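Local atomic coordinates of scyllo-inositol 2-dehydrogenase (NADP(+)) IolW (Bacillus subtilis subsp. subtilis, PDB entry 3GDO), a protein that catalyses the reversible, strictly NADPH-dependent reduction of scyllo-inosose to scyllo-inositol, and may also reduce other oxidized compounds that arise under stress. Residues L11-S16 with S34-S39; D4-G9 with A65-I70; S18-P23 with D258-G263; D26-Y31 with S301-Y306. One frame throughout, in Å; residues are numbered along the deposited sequence.

Contact 1: L11-S16 with S34-S39; sequences LGYGLS and SKIMTS
Gly-12 and Met-37 supply the one hydrogen bond of this contact: Gly-12 N donates to Met-37 O over 2.9 Å, in the plane of the carbonyl, although the angle at the hydrogen is only 140°. It follows directly on the parallel bridge between Leu-11 and Met-37, where both strands end. The apolar contacts form two groups. On the sheet face that carries Leu-11 and Met-37, the CD2 branch of Leu-11 reaches Met-37 CB at 3.9 Å and comes nearly as close to CE, which the bend at chi3 (60°) brings back toward it. Past the end of strand 6-11, Tyr-13 CD1 meets the CG2 branch of Ile-36, inside strand 31-37, also at 3.9 Å, the methyl oblique to the ring. Tyr-13 CB rests 3.4 Å from Thr-38 OG1, a hydroxyl bonded to the backbone of Arg-40, while the phenol OH is hydrogen-bonded to Asp-47. Gly-12 and Gly-14 fit the GxGxxG pattern of a Rossmann strand-turn-helix, consistent with NADP binding. At the backbone angles of Gly-12 a CB would be pressed against the carbonyl oxygen of Leu-11. The chemistry is thus mainly apolar, with a single backbone bond tying the glycine-rich turn to strand 31-37.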
loop_
_atom_site.group_PDB
_atom_site.type_symbol
_atom_site.label_atom_id
_atom_site.label_comp_id
_atom_site.label_asym_id
_atom_site.label_seq_id
_atom_site.Cartn_x
_atom_site.Cartn_y
_atom_site.Cartn_z
ATOM N N LEU B 11 21.985 19.339 25.041
ATOM C CA LEU B 11 21.572 20.620 24.511
ATOM C C LEU B 11 20.046 20.650 24.334
ATOM O O LEU B 11 19.511 19.961 23.481
ATOM C CB LEU B 11 22.258 20.934 23.185
ATOM C CG LEU B 11 23.783 21.079 23.116
ATOM C CD1 LEU B 11 24.148 21.767 21.788
ATOM C CD2 LEU B 11 24.366 21.861 24.317
ATOM N N GLY B 12 19.369 21.451 25.167
ATOM C CA GLY B 12 17.898 21.605 25.078
ATOM C C GLY B 12 17.204 20.628 25.999
ATOM O O GLY B 12 17.601 19.476 26.112
ATOM N N TYR B 13 16.173 21.099 26.692
ATOM C CA TYR B 13 15.454 20.253 27.615
ATOM C C TYR B 13 13.917 20.379 27.431
ATOM O O TYR B 13 13.150 20.451 28.404
ATOM C CB TYR B 13 15.904 20.572 29.031
ATOM C CG TYR B 13 15.651 19.473 30.016
ATOM C CD1 TYR B 13 16.336 18.259 29.919
ATOM C CD2 TYR B 13 14.740 19.640 31.059
ATOM C CE1 TYR B 13 16.102 17.230 30.831
ATOM C CE2 TYR B 13 14.510 18.619 31.982
ATOM C CZ TYR B 13 15.207 17.413 31.852
ATOM O OH TYR B 13 15.003 16.377 32.749
ATOM N N GLY B 14 13.506 20.407 26.161
ATOM C CA GLY B 14 12.108 20.221 25.747
ATOM C C GLY B 14 11.723 18.757 25.803
ATOM O O GLY B 14 12.204 17.981 26.659
ATOM N N LEU B 15 10.842 18.373 24.891
ATOM C CA LEU B 15 10.353 17.001 24.789
ATOM C C LEU B 15 11.471 15.940 24.571
ATOM O O LEU B 15 11.509 14.941 25.286
ATOM C CB LEU B 15 9.317 16.933 23.649
ATOM C CG LEU B 15 8.656 15.579 23.365
ATOM C CD1 LEU B 15 7.758 15.123 24.522
ATOM C CD2 LEU B 15 7.874 15.631 22.034
ATOM N N SER B 16 12.344 16.141 23.577
ATOM C CA SER B 16 13.429 15.164 23.318
ATOM C C SER B 16 14.335 15.050 24.503
ATOM O O SER B 16 14.613 13.956 24.939
ATOM C CB SER B 16 14.300 15.534 22.135
ATOM O OG SER B 16 13.481 15.848 21.049
ATOM N N SER B 34 26.131 15.647 33.157
ATOM C CA SER B 34 26.841 16.718 33.881
ATOM C C SER B 34 26.226 18.086 33.669
ATOM O O SER B 34 26.041 18.850 34.624
ATOM C CB SER B 34 28.325 16.782 33.494
ATOM O OG SER B 34 28.968 15.585 33.897
ATOM N N LYS B 35 25.943 18.411 32.414
ATOM C CA LYS B 35 25.409 19.722 32.091
ATOM C C LYS B 35 24.222 19.635 31.115
ATOM O O LYS B 35 24.140 18.720 30.278
ATOM C CB LYS B 35 26.496 20.591 31.506
ATOM C CG LYS B 35 27.627 20.932 32.511
ATOM C CD LYS B 35 28.557 21.982 31.941
ATOM C CE LYS B 35 29.516 22.465 33.037
ATOM N NZ LYS B 35 30.540 23.326 32.375
ATOM N N ILE B 36 23.298 20.587 31.252
ATOM C CA ILE B 36 22.147 20.710 30.339
ATOM C C ILE B 36 21.962 22.179 30.023
ATOM O O ILE B 36 21.857 22.998 30.936
ATOM C CB ILE B 36 20.868 20.130 30.942
ATOM C CG1 ILE B 36 21.096 18.705 31.440
ATOM C CG2 ILE B 36 19.669 20.254 29.945
ATOM C CD1 ILE B 36 19.908 18.099 32.169
ATOM N N MET B 37 21.963 22.498 28.726
ATOM C CA MET B 37 21.749 23.850 28.233
ATOM C C MET B 37 20.233 24.101 28.073
ATOM O O MET B 37 19.607 23.527 27.181
ATOM C CB MET B 37 22.490 24.064 26.901
ATOM C CG MET B 37 22.606 25.522 26.494
ATOM S SD MET B 37 23.182 25.904 24.840
ATOM C CE MET B 37 21.975 25.134 23.803
ATOM N N THR B 38 19.661 24.947 28.944
ATOM C CA THR B 38 18.196 25.172 29.003
ATOM C C THR B 38 17.867 26.327 29.967
ATOM O O THR B 38 18.636 26.622 30.893
ATOM C CB THR B 38 17.444 23.862 29.460
ATOM O OG1 THR B 38 16.029 23.987 29.280
ATOM C CG2 THR B 38 17.770 23.488 30.936
ATOM N N SER B 39 16.710 26.959 29.776
ATOM C CA SER B 39 16.215 27.932 30.751
ATOM C C SER B 39 15.247 27.270 31.742
ATOM O O SER B 39 14.682 27.948 32.626
ATOM C CB SER B 39 15.537 29.113 30.037
ATOM O OG SER B 39 14.392 28.651 29.337
#

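Contact 2: D4-G9 with A65-I70; sequences DTIKVG and AIELVI
Lys-7 O takes two backbone donors, Glu-67 N at 3.0 Å and Leu-68 N at 3.3 Å, so this carbonyl anchors the entry to strand 68-71. Glu-67 returns the bond through its side chain: OE1 accepts Lys-7 N at 3.0 Å, on its anti side and 21° out of the carboxylate plane, while OE2 forms a salt bridge with Arg-314. Extended beyond CG, the glutamate reaches back to the neighbouring strand and occupies its amide. The ammonium of Lys-7 instead turns to its own segment, donating to both O and OG1 of Thr-5. Further on, regular parallel pairing takes over, with Gly-9 N bonded to Leu-68 O and Ile-70 N to Gly-9 O, both at 2.9 Å. Around this ladder, Val-8 CG1 packs on Ile-70 CG1 at 3.8 Å and Ile-6 CG2 on Leu-68 CB at 4.1 Å. Gly-9 leaves the opposite face to Ile-66 and Val-69; a CB there would lie 3.7 Å from Ile-66 CG2. The pair forms the middle of the six-stranded Rossmann sheet, strand 6-11 lying between 31-37 and 68-71. Helix 303-315 packs on Ile-6 and Ile-70, and helix 58-61 on Ile-66 and Val-69.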
loop_
_atom_site.group_PDB
_atom_site.type_symbol
_atom_site.label_atom_id
_atom_site.label_comp_id
_atom_site.label_asym_id
_atom_site.label_seq_id
_atom_site.Cartn_x
_atom_site.Cartn_y
_atom_site.Cartn_z
ATOM N N ASP B 4 35.012 5.882 35.239
ATOM C CA ASP B 4 34.859 5.772 33.792
ATOM C C ASP B 4 33.520 6.267 33.193
ATOM O O ASP B 4 33.312 6.134 31.980
ATOM C CB ASP B 4 35.208 4.348 33.323
ATOM C CG ASP B 4 36.661 3.972 33.637
ATOM O OD1 ASP B 4 37.448 4.912 33.902
ATOM O OD2 ASP B 4 36.995 2.761 33.634
ATOM N N THR B 5 32.644 6.857 34.003
ATOM C CA THR B 5 31.379 7.355 33.455
ATOM C C THR B 5 31.644 8.343 32.339
ATOM O O THR B 5 32.575 9.159 32.400
ATOM C CB THR B 5 30.445 8.008 34.518
ATOM O OG1 THR B 5 31.146 9.051 35.220
ATOM C CG2 THR B 5 29.950 6.985 35.497
ATOM N N ILE B 6 30.823 8.256 31.304
ATOM C CA ILE B 6 30.912 9.182 30.195
ATOM C C ILE B 6 30.167 10.438 30.621
ATOM O O ILE B 6 28.991 10.362 31.019
ATOM C CB ILE B 6 30.318 8.542 28.901
ATOM C CG1 ILE B 6 31.145 7.293 28.523
ATOM C CG2 ILE B 6 30.273 9.545 27.767
ATOM C CD1 ILE B 6 30.630 6.527 27.347
ATOM N N LYS B 7 30.860 11.574 30.558
ATOM C CA LYS B 7 30.325 12.858 31.002
ATOM C C LYS B 7 29.527 13.454 29.872
ATOM O O LYS B 7 30.066 13.773 28.825
ATOM C CB LYS B 7 31.449 13.852 31.424
ATOM C CG LYS B 7 32.426 13.364 32.512
ATOM C CD LYS B 7 31.681 12.702 33.666
ATOM C CE LYS B 7 32.664 12.301 34.791
ATOM N NZ LYS B 7 33.274 10.973 34.520
ATOM N N VAL B 8 28.245 13.656 30.118
ATOM C CA VAL B 8 27.326 14.094 29.059
ATOM C C VAL B 8 26.877 15.527 29.261
ATOM O O VAL B 8 26.588 15.930 30.378
ATOM C CB VAL B 8 26.086 13.163 29.026
ATOM C CG1 VAL B 8 25.070 13.591 27.935
ATOM C CG2 VAL B 8 26.544 11.701 28.876
ATOM N N GLY B 9 26.831 16.279 28.165
ATOM C CA GLY B 9 26.114 17.553 28.103
ATOM C C GLY B 9 24.908 17.434 27.163
ATOM O O GLY B 9 25.047 16.974 26.010
ATOM N N ALA B 65 35.931 18.528 30.598
ATOM C CA ALA B 65 35.491 17.270 31.158
ATOM C C ALA B 65 34.352 16.630 30.311
ATOM O O ALA B 65 34.148 15.427 30.377
ATOM C CB ALA B 65 35.080 17.419 32.624
ATOM N N ILE B 66 33.636 17.439 29.533
ATOM C CA ILE B 66 32.492 16.962 28.734
ATOM C C ILE B 66 32.970 16.123 27.538
ATOM O O ILE B 66 33.757 16.614 26.732
ATOM C CB ILE B 66 31.650 18.142 28.218
ATOM C CG1 ILE B 66 31.011 18.907 29.393
ATOM C CG2 ILE B 66 30.577 17.660 27.206
ATOM C CD1 ILE B 66 30.036 18.086 30.254
ATOM N N GLU B 67 32.485 14.887 27.428
ATOM C CA GLU B 67 32.925 13.974 26.354
ATOM C C GLU B 67 31.901 13.781 25.206
ATOM O O GLU B 67 32.283 13.675 24.021
ATOM C CB GLU B 67 33.258 12.624 26.950
ATOM C CG GLU B 67 34.223 12.725 28.152
ATOM C CD GLU B 67 34.426 11.411 28.781
ATOM O OE1 GLU B 67 33.682 11.024 29.722
ATOM O OE2 GLU B 67 35.318 10.712 28.296
ATOM N N LEU B 68 30.617 13.708 25.592
ATOM C CA LEU B 68 29.493 13.503 24.643
ATOM C C LEU B 68 28.433 14.605 24.809
ATOM O O LEU B 68 28.012 14.893 25.935
ATOM C CB LEU B 68 28.853 12.113 24.833
ATOM C CG LEU B 68 27.619 11.752 23.977
ATOM C CD1 LEU B 68 27.940 11.654 22.516
ATOM C CD2 LEU B 68 27.004 10.452 24.454
ATOM N N VAL B 69 28.059 15.225 23.687
ATOM C CA VAL B 69 26.954 16.194 23.631
ATOM C C VAL B 69 25.759 15.537 22.890
ATOM O O VAL B 69 25.936 14.950 21.797
ATOM C CB VAL B 69 27.374 17.473 22.880
ATOM C CG1 VAL B 69 26.224 18.488 22.833
ATOM C CG2 VAL B 69 28.579 18.119 23.556
ATOM N N ILE B 70 24.572 15.610 23.502
ATOM C CA ILE B 70 23.299 15.252 22.816
ATOM C C ILE B 70 22.628 16.509 22.257
ATOM O O ILE B 70 22.322 17.445 22.987
ATOM C CB ILE B 70 22.342 14.533 23.766
ATOM C CG1 ILE B 70 23.104 13.552 24.672
ATOM C CG2 ILE B 70 21.175 13.884 22.994
ATOM C CD1 ILE B 70 23.690 12.301 23.978
#

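Contact 3: S18-P23 with D258-G263; sequences SVFHGP and DALRAG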
loop_
_atom_site.group_PDB
_atom_site.type_symbol
_atom_site.label_atom_id
_atom_site.label_comp_id
_atom_site.label_asym_id
_atom_site.label_seq_id
_atom_site.Cartn_x
_atom_site.Cartn_y
_atom_site.Cartn_z
ATOM N N SER B 18 14.093 15.960 27.835
ATOM C CA SER B 18 13.501 15.563 29.126
ATOM C C SER B 18 12.731 14.259 29.097
ATOM O O SER B 18 12.518 13.634 30.140
ATOM C CB SER B 18 12.542 16.653 29.616
ATOM O OG SER B 18 11.422 16.746 28.724
ATOM N N VAL B 19 12.251 13.867 27.923
ATOM C CA VAL B 19 11.409 12.661 27.843
ATOM C C VAL B 19 12.106 11.539 27.076
ATOM O O VAL B 19 12.100 10.398 27.512
ATOM C CB VAL B 19 9.999 12.959 27.224
ATOM C CG1 VAL B 19 9.166 11.678 27.144
ATOM C CG2 VAL B 19 9.242 14.024 28.066
ATOM N N PHE B 20 12.695 11.850 25.933
ATOM C CA PHE B 20 13.245 10.762 25.058
ATOM C C PHE B 20 14.713 10.370 25.342
ATOM O O PHE B 20 15.113 9.248 25.039
ATOM C CB PHE B 20 13.015 11.047 23.562
ATOM C CG PHE B 20 11.530 11.291 23.191
ATOM C CD1 PHE B 20 10.499 10.544 23.782
ATOM C CD2 PHE B 20 11.189 12.261 22.251
ATOM C CE1 PHE B 20 9.127 10.770 23.454
ATOM C CE2 PHE B 20 9.828 12.514 21.909
ATOM C CZ PHE B 20 8.797 11.768 22.505
ATOM N N HIS B 21 15.504 11.272 25.933
ATOM C CA HIS B 21 16.937 10.994 26.132
ATOM C C HIS B 21 17.323 10.881 27.589
ATOM O O HIS B 21 17.912 9.874 28.019
ATOM C CB HIS B 21 17.800 12.039 25.398
ATOM C CG HIS B 21 17.714 11.926 23.906
ATOM N ND1 HIS B 21 18.581 11.149 23.164
ATOM C CD2 HIS B 21 16.846 12.479 23.015
ATOM C CE1 HIS B 21 18.273 11.254 21.878
ATOM N NE2 HIS B 21 17.208 12.038 21.763
ATOM N N GLY B 22 16.990 11.925 28.339
ATOM C CA GLY B 22 17.256 12.026 29.757
ATOM C C GLY B 22 16.951 10.794 30.561
ATOM O O GLY B 22 17.839 10.289 31.233
ATOM N N PRO B 23 15.697 10.296 30.501
ATOM C CA PRO B 23 15.324 9.138 31.297
ATOM C C PRO B 23 16.117 7.882 30.930
ATOM O O PRO B 23 16.329 7.019 31.782
ATOM C CB PRO B 23 13.843 8.945 30.941
ATOM C CG PRO B 23 13.362 10.259 30.602
ATOM C CD PRO B 23 14.507 10.964 29.936
ATOM N N ASP B 258 5.481 6.133 24.545
ATOM C CA ASP B 258 4.346 6.398 25.440
ATOM C C ASP B 258 4.699 6.113 26.883
ATOM O O ASP B 258 4.293 6.862 27.765
ATOM C CB ASP B 258 3.086 5.589 25.069
ATOM C CG ASP B 258 2.366 6.152 23.861
ATOM O OD1 ASP B 258 2.724 7.247 23.377
ATOM O OD2 ASP B 258 1.434 5.487 23.380
ATOM N N ALA B 259 5.412 5.023 27.132
ATOM C CA ALA B 259 5.899 4.769 28.497
ATOM C C ALA B 259 6.750 5.950 29.008
ATOM O O ALA B 259 6.572 6.395 30.148
ATOM C CB ALA B 259 6.694 3.469 28.561
ATOM N N LEU B 260 7.640 6.467 28.155
ATOM C CA LEU B 260 8.488 7.623 28.502
ATOM C C LEU B 260 7.675 8.885 28.740
ATOM O O LEU B 260 7.981 9.645 29.644
ATOM C CB LEU B 260 9.557 7.885 27.417
ATOM C CG LEU B 260 10.670 6.837 27.250
ATOM C CD1 LEU B 260 11.442 7.074 25.952
ATOM C CD2 LEU B 260 11.613 6.802 28.483
ATOM N N ARG B 261 6.640 9.127 27.926
ATOM C CA ARG B 261 5.748 10.284 28.160
ATOM C C ARG B 261 4.999 10.157 29.496
ATOM O O ARG B 261 4.744 11.152 30.156
ATOM C CB ARG B 261 4.759 10.479 27.022
ATOM C CG ARG B 261 5.359 10.939 25.681
ATOM C CD ARG B 261 4.322 10.663 24.582
ATOM N NE ARG B 261 4.710 11.160 23.263
ATOM C CZ ARG B 261 4.763 12.447 22.932
ATOM N NH1 ARG B 261 4.469 13.379 23.828
ATOM N NH2 ARG B 261 5.105 12.806 21.709
ATOM N N ALA B 262 4.677 8.940 29.902
ATOM C CA ALA B 262 3.994 8.716 31.176
ATOM C C ALA B 262 4.925 8.737 32.398
ATOM O O ALA B 262 4.526 8.284 33.480
ATOM C CB ALA B 262 3.236 7.395 31.114
ATOM N N GLY B 263 6.166 9.209 32.233
ATOM C CA GLY B 263 7.171 9.203 33.317
ATOM C C GLY B 263 7.724 7.858 33.777
ATOM O O GLY B 263 8.313 7.775 34.854
#
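Across the two segments the backbones come nearest at Val-19 and Leu-260, their CA atoms 5.9 Å apart, where a pi-type turn at 18-21 in helix 15-26 faces the last turn of helix 256-261. No hydrogen bond crosses between them. Leu-260 carries most of the contact: its whole branch gathers round Val-19 O, CB nearest at 3.6 Å, and its two methyls diverge, CD1 toward Phe-20 CD1 at the ring edge (4.2 Å) and CD2 toward Pro-23 CB (4.0 Å). The valine answers with CG1, which lies 3.4 Å from Leu-260 O; chi1 of 179° sets this methyl opposite its own amide nitrogen and over the end of the partner helix. An alanine at Leu-260 has neither methyl, and a gap between Phe-20 and Pro-23, beside Val-19 O, is likely to result. Toward the surface, Phe-20 turns an edge to Arg-261. Phe-20 CZ stands 3.7 Å above the guanidinium plane of Arg-261, displaced from its middle, and the two planes are 80° apart. The charge thus meets the ring's edge, which argues against a cation-pi stack. Gly-263, with positive phi and its N bonded to Leu-260 O, is the C-prime residue of a Schellman motif ending helix 256-261. Nonpolar contact, with one arginine against an aromatic edge, therefore joins the Rossmann part to the C-terminal alpha/beta part at a partly exposed seam.

Contact 4: D26-Y31 with S301-Y306; sequences DVLDEY and SYLTYY
The rings of Tyr-31 and Tyr-306 form an offset edge-to-face pair, centroids 5.9 Å apart and planes at 82°, with the edge of Tyr-306 directed to the face of Tyr-31. Tyr-31 OH also lies at this edge of Tyr-306, near the ring plane and next to CD1. At its own edge, near the ring plane, Tyr-31 meets Tyr-306 O, while Leu-28 CB lies at another part of that edge. One face of the Tyr-306 ring carries Tyr-305 CD2, 3.8 Å above the plane and over its centre. The phenol gives the contact its polar bond: Tyr-31 OH donates to Tyr-306 O over 2.6 Å, only 16° from the carbonyl plane. With chi1 of -70°, CG of Tyr-31 is anti to its carbonyl carbon, and the ring projects far enough for OH to reach that oxygen. A phenylalanine at Tyr-31 lacks the hydroxyl, and Tyr-306 O would probably lose the bond that ties the loop to the helix. Leu-28 CD1 touches Tyr-306 CB at 3.6 Å, and Leu-303 CD2 touches both Val-27 CG2 (3.8 Å) and Leu-28 CG (4.1 Å). A type I turn from Leu-28 to Tyr-31, with Tyr-31 N bonded to Leu-28 O, presents leucine and tyrosine to the same partner. The far end of Tyr-306 is bonded to His-21 of helix 15-26. The loop from this helix into strand 31-37 thus lies against the first turn of helix 303-315, and Tyr-31 and Tyr-306 also rest on Leu-68 and Ile-70 of strand 68-71, respectively.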
loop_
_atom_site.group_PDB
_atom_site.type_symbol
_atom_site.label_atom_id
_atom_site.label_comp_id
_atom_site.label_asym_id
_atom_site.label_seq_id
_atom_site.Cartn_x
_atom_site.Cartn_y
_atom_site.Cartn_z
ATOM N N ASP B 26 19.750 8.374 32.238
ATOM C CA ASP B 26 19.585 8.214 33.687
ATOM C C ASP B 26 19.671 6.783 34.234
ATOM O O ASP B 26 20.124 6.602 35.361
ATOM C CB ASP B 26 18.267 8.874 34.123
ATOM C CG ASP B 26 18.067 8.865 35.628
ATOM O OD1 ASP B 26 18.819 9.580 36.316
ATOM O OD2 ASP B 26 17.153 8.163 36.121
ATOM N N VAL B 27 19.217 5.766 33.498
ATOM C CA VAL B 27 19.288 4.400 34.064
ATOM C C VAL B 27 20.572 3.633 33.713
ATOM O O VAL B 27 20.755 2.505 34.145
ATOM C CB VAL B 27 18.029 3.521 33.788
ATOM C CG1 VAL B 27 16.769 4.204 34.303
ATOM C CG2 VAL B 27 17.906 3.191 32.290
ATOM N N LEU B 28 21.441 4.229 32.913
ATOM C CA LEU B 28 22.654 3.551 32.474
ATOM C C LEU B 28 23.874 4.015 33.286
ATOM O O LEU B 28 24.289 5.156 33.158
ATOM C CB LEU B 28 22.883 3.828 30.980
ATOM C CG LEU B 28 21.839 3.209 30.037
ATOM C CD1 LEU B 28 22.100 3.624 28.613
ATOM C CD2 LEU B 28 21.839 1.687 30.193
ATOM N N ASP B 29 24.464 3.155 34.116
ATOM C CA ASP B 29 25.629 3.659 34.879
ATOM C C ASP B 29 26.895 4.004 34.079
ATOM O O ASP B 29 27.794 4.676 34.615
ATOM C CB ASP B 29 25.926 2.925 36.198
ATOM C CG ASP B 29 25.397 1.509 36.240
ATOM O OD1 ASP B 29 25.776 0.690 35.373
ATOM O OD2 ASP B 29 24.645 1.197 37.188
ATOM N N GLU B 30 26.940 3.601 32.804
ATOM C CA GLU B 30 27.972 4.049 31.890
ATOM C C GLU B 30 28.018 5.573 31.712
ATOM O O GLU B 30 28.965 6.111 31.119
ATOM C CB GLU B 30 27.762 3.433 30.497
ATOM C CG GLU B 30 27.854 1.926 30.413
ATOM C CD GLU B 30 26.493 1.266 30.448
ATOM O OE1 GLU B 30 25.721 1.515 31.411
ATOM O OE2 GLU B 30 26.202 0.491 29.513
ATOM N N TYR B 31 26.972 6.273 32.156
ATOM C CA TYR B 31 26.811 7.711 31.842
ATOM C C TYR B 31 26.662 8.589 33.070
ATOM O O TYR B 31 26.120 8.162 34.082
ATOM C CB TYR B 31 25.582 7.952 30.941
ATOM C CG TYR B 31 25.769 7.440 29.531
ATOM C CD1 TYR B 31 26.459 8.194 28.592
ATOM C CD2 TYR B 31 25.303 6.177 29.162
ATOM C CE1 TYR B 31 26.649 7.728 27.312
ATOM C CE2 TYR B 31 25.484 5.691 27.883
ATOM C CZ TYR B 31 26.150 6.482 26.947
ATOM O OH TYR B 31 26.367 6.026 25.652
ATOM N N SER B 301 13.944 -2.000 22.679
ATOM C CA SER B 301 15.156 -1.782 23.509
ATOM C C SER B 301 15.937 -0.531 23.112
ATOM O O SER B 301 17.031 -0.638 22.536
ATOM C CB SER B 301 16.056 -3.021 23.373
ATOM O OG SER B 301 17.168 -2.946 24.239
ATOM N N TYR B 302 15.378 0.653 23.377
ATOM C CA TYR B 302 16.047 1.898 22.991
ATOM C C TYR B 302 17.383 2.078 23.753
ATOM O O TYR B 302 18.285 2.747 23.265
ATOM C CB TYR B 302 15.164 3.144 23.241
ATOM C CG TYR B 302 13.972 3.360 22.275
ATOM C CD1 TYR B 302 13.873 2.668 21.063
ATOM C CD2 TYR B 302 12.979 4.279 22.584
ATOM C CE1 TYR B 302 12.792 2.879 20.196
ATOM C CE2 TYR B 302 11.870 4.516 21.712
ATOM C CZ TYR B 302 11.791 3.806 20.537
ATOM O OH TYR B 302 10.741 4.031 19.679
ATOM N N LEU B 303 17.473 1.505 24.950
ATOM C CA LEU B 303 18.728 1.501 25.740
ATOM C C LEU B 303 19.893 1.003 24.918
ATOM O O LEU B 303 21.037 1.489 25.083
ATOM C CB LEU B 303 18.600 0.629 26.991
ATOM C CG LEU B 303 17.653 1.135 28.091
ATOM C CD1 LEU B 303 17.629 0.124 29.278
ATOM C CD2 LEU B 303 18.087 2.558 28.555
ATOM N N THR B 304 19.607 0.049 24.024
ATOM C CA THR B 304 20.650 -0.585 23.239
ATOM C C THR B 304 21.449 0.461 22.451
ATOM O O THR B 304 22.686 0.372 22.413
ATOM C CB THR B 304 20.088 -1.735 22.337
ATOM O OG1 THR B 304 19.429 -2.697 23.168
ATOM C CG2 THR B 304 21.170 -2.437 21.522
ATOM N N TYR B 305 20.776 1.459 21.853
ATOM C CA TYR B 305 21.503 2.525 21.164
ATOM C C TYR B 305 22.548 3.159 22.125
ATOM O O TYR B 305 23.705 3.369 21.758
ATOM C CB TYR B 305 20.559 3.606 20.632
ATOM C CG TYR B 305 21.269 4.800 20.038
ATOM C CD1 TYR B 305 21.536 4.855 18.678
ATOM C CD2 TYR B 305 21.647 5.873 20.817
ATOM C CE1 TYR B 305 22.162 5.928 18.113
ATOM C CE2 TYR B 305 22.285 6.959 20.252
ATOM C CZ TYR B 305 22.543 6.973 18.908
ATOM O OH TYR B 305 23.170 8.038 18.320
ATOM N N TYR B 306 22.152 3.451 23.354
ATOM C CA TYR B 306 23.104 4.130 24.221
ATOM C C TYR B 306 24.206 3.223 24.822
ATOM O O TYR B 306 25.295 3.697 25.081
ATOM C CB TYR B 306 22.399 5.002 25.276
ATOM C CG TYR B 306 22.029 6.378 24.736
ATOM C CD1 TYR B 306 23.014 7.260 24.335
ATOM C CD2 TYR B 306 20.685 6.793 24.634
ATOM C CE1 TYR B 306 22.700 8.518 23.819
ATOM C CE2 TYR B 306 20.346 8.067 24.150
ATOM C CZ TYR B 306 21.356 8.916 23.737
ATOM O OH TYR B 306 21.093 10.179 23.266
#

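Overall arrangement
Contacts 1 and 2 lie about 14 Å apart, centre to centre, in one parallel Rossmann sheet: strand 6-11 pairs with 31-37 in the first and with 68-71 in the second. Along the chain, contact 1 is nested inside the loop closed by contact 2, whereas contacts 3 and 4 cross both and each other, their segments alternating. Contacts 3 and 4, about 13 Å apart, join this fold to the C-terminal part through helices 256-261 and 303-315. Helix 15-26 links contacts 1 and 3, and a probable hydrogen bond between His-21 and Tyr-306 links 3 and 4. Thus the start of the Rossmann unit, with the probable cofactor-binding turn, touches both the sheet and the C-terminal part.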